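Local coordinates for putative low molecular weight protein-tyrosine-phosphatase slr0328 (PDB 5O7B) that probably hydrolyses phosphotyrosine in proteins, releasing tyrosine and phosphate, at residues A[64-69]-A[144-149]. Numbering follows the deposited sequence.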
ATOM      1  N   ASP A  64       3.964  -6.647   8.201  1.00 35.24           N
ATOM      2  CA  ASP A  64       5.355  -7.031   8.378  1.00 38.67           C
ATOM      3  C   ASP A  64       6.030  -6.162   9.432  1.00 39.88           C
ATOM      4  O   ASP A  64       5.923  -4.933   9.407  1.00 38.91           O
ATOM      5  CB  ASP A  64       6.098  -6.930   7.047  1.00 39.52           C
ATOM      6  CG  ASP A  64       7.522  -7.426   7.144  1.00 37.20           C
ATOM      7  OD1 ASP A  64       8.369  -6.682   7.664  1.00 34.76           O
ATOM      8  OD2 ASP A  64       7.795  -8.561   6.703  1.00 41.02           O
ATOM      9  N   ARG A  65       6.716  -6.828  10.367  1.00 41.32           N
ATOM     10  CA  ARG A  65       7.345  -6.162  11.504  1.00 41.93           C
ATOM     11  C   ARG A  65       8.258  -5.026  11.078  1.00 40.54           C
ATOM     12  O   ARG A  65       8.363  -4.017  11.784  1.00 37.27           O
ATOM     13  CB  ARG A  65       8.136  -7.184  12.322  1.00 42.82           C
ATOM     14  CG  ARG A  65       7.268  -8.239  13.009  1.00 67.11           C
ATOM     15  N   ARG A  66       8.933  -5.174   9.938  1.00 33.46           N
ATOM     16  CA  ARG A  66       9.818  -4.119   9.463  1.00 33.50           C
ATOM     17  C   ARG A  66       9.030  -2.911   8.984  1.00 34.83           C
ATOM     18  O   ARG A  66       9.457  -1.770   9.187  1.00 30.89           O
ATOM     19  CB  ARG A  66      10.715  -4.651   8.346  1.00 35.27           C
ATOM     20  CG  ARG A  66      11.658  -5.746   8.788  1.00 33.32           C
ATOM     21  CD  ARG A  66      12.300  -6.433   7.603  1.00 33.41           C
ATOM     22  NE  ARG A  66      11.347  -7.282   6.893  1.00 35.87           N
ATOM     23  CZ  ARG A  66      11.587  -7.860   5.721  1.00 29.45           C
ATOM     24  NH1 ARG A  66      12.756  -7.689   5.113  1.00 25.49           N
ATOM     25  NH2 ARG A  66      10.652  -8.607   5.152  1.00 34.29           N
ATOM     26  N   MET A  67       7.882  -3.138   8.339  1.00 31.43           N
ATOM     27  CA  MET A  67       7.116  -2.020   7.797  1.00 37.33           C
ATOM     28  C   MET A  67       6.420  -1.236   8.902  1.00 36.82           C
ATOM     29  O   MET A  67       6.282  -0.013   8.804  1.00 36.56           O
ATOM     30  CB  MET A  67       6.103  -2.519   6.767  1.00 31.84           C
ATOM     31  CG  MET A  67       5.213  -1.424   6.176  1.00 34.56           C
ATOM     32  SD  MET A  67       6.098  -0.083   5.330  1.00 33.00           S
ATOM     33  CE  MET A  67       6.264  -0.789   3.698  1.00 31.93           C
ATOM     34  N   THR A  68       5.971  -1.915   9.962  1.00 35.07           N
ATOM     35  CA  THR A  68       5.423  -1.183  11.101  1.00 37.42           C
ATOM     36  C   THR A  68       6.500  -0.336  11.765  1.00 36.05           C
ATOM     37  O   THR A  68       6.242   0.805  12.161  1.00 39.08           O
ATOM     38  CB  THR A  68       4.789  -2.138  12.118  1.00 41.34           C
ATOM     39  OG1 THR A  68       5.804  -2.966  12.699  1.00 56.01           O
ATOM     40  CG2 THR A  68       3.720  -3.008  11.472  1.00 37.67           C
ATOM     41  N   GLU A  69       7.718  -0.870  11.871  1.00 40.58           N
ATOM     42  CA  GLU A  69       8.860  -0.126  12.401  1.00 41.32           C
ATOM     43  C   GLU A  69       9.213   1.021  11.462  1.00 44.22           C
ATOM     44  O   GLU A  69       9.696   0.782  10.352  1.00 45.57           O
ATOM     45  CB  GLU A  69      10.061  -1.055  12.576  1.00 37.50           C
ATOM     46  CG  GLU A  69      11.302  -0.374  13.176  1.00 35.41           C
ATOM     47  CD  GLU A  69      12.577  -1.176  12.998  1.00 47.86           C
ATOM     48  OE1 GLU A  69      13.687  -0.598  13.104  1.00 56.31           O
ATOM     49  OE2 GLU A  69      12.474  -2.395  12.747  1.00 64.47           O
ATOM     50  N   ALA A 144      15.985   0.077   3.659  1.00 35.58           N
ATOM     51  CA  ALA A 144      15.894   1.215   2.748  1.00 35.14           C
ATOM     52  C   ALA A 144      14.779   1.033   1.725  1.00 35.84           C
ATOM     53  O   ALA A 144      14.130   2.010   1.339  1.00 33.47           O
ATOM     54  CB  ALA A 144      17.234   1.444   2.051  1.00 39.91           C
ATOM     55  N   GLY A 145      14.534  -0.204   1.278  1.00 33.39           N
ATOM     56  CA  GLY A 145      13.393  -0.455   0.412  1.00 33.88           C
ATOM     57  C   GLY A 145      12.061  -0.164   1.080  1.00 31.61           C
ATOM     58  O   GLY A 145      11.079   0.165   0.410  1.00 29.76           O
ATOM     59  N   PHE A 146      12.002  -0.283   2.402  1.00 29.60           N
ATOM     60  CA  PHE A 146      10.758   0.022   3.099  1.00 32.18           C
ATOM     61  C   PHE A 146      10.500   1.522   3.131  1.00 31.98           C
ATOM     62  O   PHE A 146       9.354   1.962   2.986  1.00 29.63           O
ATOM     63  CB  PHE A 146      10.792  -0.560   4.508  1.00 29.82           C
ATOM     64  CG  PHE A 146      10.541  -2.042   4.546  1.00 34.08           C
ATOM     65  CD1 PHE A 146      11.569  -2.940   4.292  1.00 30.74           C
ATOM     66  CD2 PHE A 146       9.272  -2.537   4.806  1.00 31.81           C
ATOM     67  CE1 PHE A 146      11.338  -4.307   4.312  1.00 30.37           C
ATOM     68  CE2 PHE A 146       9.033  -3.898   4.824  1.00 28.83           C
ATOM     69  CZ  PHE A 146      10.067  -4.785   4.578  1.00 28.00           C
ATOM     70  N   GLU A 147      11.554   2.322   3.312  1.00 32.32           N
ATOM     71  CA  GLU A 147      11.379   3.768   3.288  1.00 31.12           C
ATOM     72  C   GLU A 147      10.996   4.244   1.894  1.00 29.84           C
ATOM     73  O   GLU A 147      10.198   5.178   1.757  1.00 26.94           O
ATOM     74  CB  GLU A 147      12.650   4.478   3.773  1.00 31.88           C
ATOM     75  CG  GLU A 147      13.256   3.912   5.042  1.00 34.36           C
ATOM     76  CD  GLU A 147      12.980   4.758   6.251  1.00 34.31           C
ATOM     77  OE1 GLU A 147      12.155   5.677   6.159  1.00 34.73           O
ATOM     78  OE2 GLU A 147      13.585   4.506   7.306  1.00 41.50           O
ATOM     79  N   HIS A 148      11.537   3.604   0.845  1.00 31.01           N
ATOM     80  CA  HIS A 148      11.158   3.982  -0.515  1.00 27.75           C
ATOM     81  C   HIS A 148       9.678   3.748  -0.758  1.00 28.41           C
ATOM     82  O   HIS A 148       9.017   4.571  -1.398  1.00 31.47           O
ATOM     83  CB  HIS A 148      11.980   3.225  -1.564  1.00 35.54           C
ATOM     84  CG  HIS A 148      12.039   3.922  -2.897  1.00 44.89           C
ATOM     85  ND1 HIS A 148      11.528   3.373  -4.052  1.00 52.04           N
ATOM     86  CD2 HIS A 148      12.535   5.133  -3.251  1.00 54.26           C
ATOM     87  CE1 HIS A 148      11.714   4.208  -5.062  1.00 44.96           C
ATOM     88  NE2 HIS A 148      12.325   5.285  -4.604  1.00 50.82           N
ATOM     89  N   VAL A 149       9.145   2.624  -0.274  1.00 29.93           N
ATOM     90  CA  VAL A 149       7.703   2.391  -0.359  1.00 30.90           C
ATOM     91  C   VAL A 149       6.947   3.569   0.243  1.00 27.26           C
ATOM     92  O   VAL A 149       6.015   4.108  -0.363  1.00 30.06           O
ATOM     93  CB  VAL A 149       7.328   1.064   0.328  1.00 29.50           C
ATOM     94  CG1 VAL A 149       5.829   0.976   0.537  1.00 24.80           C
ATOM     95  CG2 VAL A 149       7.830  -0.126  -0.484  1.00 28.87           C
TER
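One face of the Phe146 ring carries the CB of Arg66, 4.0 Å from the ring centroid, a CH-pi contact. The guanidinium of the same arginine turns one of its own faces to the ring's far corner, with Phe146 CZ 3.6 Å from Arg66 CZ. The two planes are inclined by 56°, so a ring corner meets a flat cation and no parallel stack forms. At the edge of the guanidinium, in its plane, lies Asp64 OD2. The contact belongs to the low molecular weight tyrosine phosphatase fold and joins the short helix 65-68 to the long helix 143-156. Phenylalanine offers a flat apolar surface to the aliphatic stem of Arg66, whose cationic end is left for Asp64. Asp64 suits the N-cap: its OD1 accepts from the backbone N of Arg66 at 2.8 Å and, from the opposite face of the carboxylate, from Arg66 NE at 3.1 Å. The bend at chi3 (-72°) turns the arginine so that NE meets OD1, while NH2 reaches OD2. This side-on, two-nitrogen hold probably restricts the guanidinium and helps keep it against Phe146. Shortened to an alanine, Arg66 would keep CB over the ring but would probably leave the Asp64 carboxylate without its cationic mate and open a gap beside Phe146 CZ and CE1. Met67, itself buried, is flexible and apolar; its sulfur stands at the rim of the Phe146 ring, a Met-aromatic contact. Val149 lies close to Arg26, an active-site residue by similarity, and Asp64 touches Cys25, so the junction adjoins the probable catalytic centre. Met67 CG is anti to the backbone N (chi1 178°) and the chain then bends twice. Its methyl CE thereby meets Phe146 CD2 and, at 3.6 Å, CG1 of the compact, branched Val149.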